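Local structure of probable glutathione reductase (Sinorhizobium meliloti, 4DNA) at residues I199-E204 with E231-S236. The protein probably catalyses the NADPH-dependent reduction of glutathione disulfide to glutathione, as an FAD-containing homodimer. Sequence-based numbering, arbitrary orientation.
Sequences IYRGKE and EDIIQS
I199 lays its CD1 methyl against the side chain of D232, 3.8 Å from both CB and OD2. With CG1 anti to the backbone N (chi1 -170°) and the chain extended beyond it, the ethyl arm of I199 reaches the aspartate, while its CG2 faces CD1 of I234 more loosely, at 4.4 Å. The buried carboxylate of D232 has polar partners besides this apolar neighbour: OD1 accepts the amide of I233 (2.8 Å), which comes from above the carboxylate plane, and OD2 is hydrogen-bonded to H252. Replacing D232 by an alanine would probably leave the I233 amide and H252 without these acceptors and I199 CD1 with less to pack on. Beyond I199 the backbones pair: D232 N donates to Y200 O (3.0 Å), and E231 N to G202 O (2.9 Å). The exposed R201 side chain runs alongside that of I233, whose CD1 meets the guanidinium at a slant, 3.8 Å from R201 NE. K203 and E231 cross at an angle, their salt bridge a long one (NZ to OE2 3.7 Å). The Y200 ring carries G202 N over one face and lies beside G178 of the predicted NAD(+) site. The contact joins the end of strand 195-199 and its following loop to the link from strand 227-229 into strand 234-239, at the C-terminal ends of the parallel strands of a Rossmann-type nucleotide-binding domain.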
loop_
_atom_site.group_PDB
_atom_site.type_symbol
_atom_site.label_atom_id
_atom_site.label_comp_id
_atom_site.label_asym_id
_atom_site.label_seq_id
_atom_site.Cartn_x
_atom_site.Cartn_y
_atom_site.Cartn_z
ATOM N N ILE A 199 24.870 14.315 -8.144
ATOM C CA ILE A 199 25.373 14.691 -9.469
ATOM C C ILE A 199 25.370 13.517 -10.454
ATOM O O ILE A 199 25.653 12.369 -10.097
ATOM C CB ILE A 199 26.749 15.383 -9.390
ATOM C CG1 ILE A 199 27.136 15.990 -10.746
ATOM C CG2 ILE A 199 27.807 14.435 -8.842
ATOM C CD1 ILE A 199 28.495 16.670 -10.781
ATOM N N TYR A 200 25.031 13.827 -11.701
ATOM C CA TYR A 200 24.762 12.810 -12.703
ATOM C C TYR A 200 25.127 13.310 -14.077
ATOM O O TYR A 200 24.863 14.448 -14.411
ATOM C CB TYR A 200 23.277 12.453 -12.682
ATOM C CG TYR A 200 22.876 11.285 -13.573
ATOM C CD1 TYR A 200 23.725 10.162 -13.757
ATOM C CD2 TYR A 200 21.631 11.282 -14.205
ATOM C CE1 TYR A 200 23.341 9.090 -14.564
ATOM C CE2 TYR A 200 21.239 10.213 -15.007
ATOM C CZ TYR A 200 22.086 9.121 -15.187
ATOM O OH TYR A 200 21.643 8.074 -15.982
ATOM N N ARG A 201 25.715 12.429 -14.870
ATOM C CA ARG A 201 26.248 12.788 -16.172
ATOM C C ARG A 201 25.166 12.857 -17.248
ATOM O O ARG A 201 25.350 13.497 -18.286
ATOM C CB ARG A 201 27.386 11.839 -16.575
ATOM C CG ARG A 201 27.185 10.357 -16.243
ATOM C CD ARG A 201 27.789 9.435 -17.302
ATOM N NE ARG A 201 28.778 10.139 -18.118
ATOM C CZ ARG A 201 28.510 10.785 -19.259
ATOM N NH1 ARG A 201 29.488 11.409 -19.919
ATOM N NH2 ARG A 201 27.268 10.812 -19.745
ATOM N N GLY A 202 24.034 12.216 -16.986
ATOM C CA GLY A 202 22.936 12.193 -17.941
ATOM C C GLY A 202 22.025 13.389 -17.799
ATOM O O GLY A 202 22.249 14.246 -16.948
ATOM N N LYS A 203 20.995 13.440 -18.641
ATOM C CA LYS A 203 20.091 14.583 -18.702
ATOM C C LYS A 203 19.054 14.545 -17.584
ATOM O O LYS A 203 18.706 15.580 -17.030
ATOM C CB LYS A 203 19.395 14.647 -20.057
ATOM C CG LYS A 203 20.214 15.261 -21.176
ATOM C CD LYS A 203 19.747 14.715 -22.525
ATOM C CE LYS A 203 19.810 15.744 -23.648
ATOM N NZ LYS A 203 21.016 16.611 -23.565
ATOM N N GLU A 204 18.548 13.363 -17.256
ATOM C CA GLU A 204 17.571 13.244 -16.170
ATOM C C GLU A 204 17.830 11.997 -15.348
ATOM O O GLU A 204 18.264 10.983 -15.890
ATOM C CB GLU A 204 16.150 13.222 -16.727
ATOM C CG GLU A 204 15.907 14.290 -17.791
ATOM C CD GLU A 204 14.468 14.405 -18.257
ATOM O OE1 GLU A 204 13.558 13.891 -17.583
ATOM O OE2 GLU A 204 14.254 15.035 -19.307
ATOM N N GLU A 231 23.737 16.602 -16.161
ATOM C CA GLU A 231 24.621 16.780 -17.314
ATOM C C GLU A 231 26.020 17.175 -16.887
ATOM O O GLU A 231 26.604 18.105 -17.442
ATOM C CB GLU A 231 24.081 17.850 -18.278
ATOM C CG GLU A 231 22.606 17.742 -18.652
ATOM C CD GLU A 231 22.288 18.436 -19.961
ATOM O OE1 GLU A 231 23.225 18.919 -20.625
ATOM O OE2 GLU A 231 21.103 18.487 -20.342
ATOM N N ASP A 232 26.555 16.469 -15.897
ATOM C CA ASP A 232 27.842 16.833 -15.316
ATOM C C ASP A 232 28.534 15.637 -14.690
ATOM O O ASP A 232 27.899 14.636 -14.383
ATOM C CB ASP A 232 27.649 17.934 -14.276
ATOM C CG ASP A 232 28.908 18.733 -14.022
ATOM O OD1 ASP A 232 29.936 18.523 -14.710
ATOM O OD2 ASP A 232 28.861 19.584 -13.113
ATOM N N ILE A 233 29.839 15.779 -14.483
ATOM C CA ILE A 233 30.732 14.683 -14.139
ATOM C C ILE A 233 31.744 15.183 -13.106
ATOM O O ILE A 233 32.030 16.387 -13.051
ATOM C CB ILE A 233 31.437 14.181 -15.435
ATOM C CG1 ILE A 233 31.714 12.675 -15.380
ATOM C CG2 ILE A 233 32.685 14.994 -15.785
ATOM C CD1 ILE A 233 31.828 12.032 -16.755
ATOM N N ILE A 234 32.288 14.283 -12.290
ATOM C CA ILE A 234 33.424 14.644 -11.418
ATOM C C ILE A 234 34.773 14.478 -12.145
ATOM O O ILE A 234 35.109 13.369 -12.569
ATOM C CB ILE A 234 33.409 13.855 -10.086
ATOM C CG1 ILE A 234 32.229 14.295 -9.226
ATOM C CG2 ILE A 234 34.700 14.066 -9.304
ATOM C CD1 ILE A 234 31.972 13.410 -8.031
ATOM N N GLN A 235 35.518 15.585 -12.304
ATOM C CA GLN A 235 36.860 15.585 -12.930
ATOM C C GLN A 235 37.858 14.794 -12.068
ATOM O O GLN A 235 38.598 13.942 -12.576
ATOM C CB GLN A 235 37.427 17.012 -13.140
ATOM C CG GLN A 235 36.492 18.084 -13.690
ATOM C CD GLN A 235 36.425 18.125 -15.205
ATOM O OE1 GLN A 235 36.213 17.104 -15.859
ATOM N NE2 GLN A 235 36.582 19.317 -15.772
ATOM N N SER A 236 37.869 15.101 -10.766
ATOM C CA SER A 236 38.771 14.477 -9.786
ATOM C C SER A 236 38.352 14.781 -8.349
ATOM O O SER A 236 37.706 15.801 -8.074
ATOM C CB SER A 236 40.197 14.972 -9.985
ATOM O OG SER A 236 40.263 16.348 -9.679
#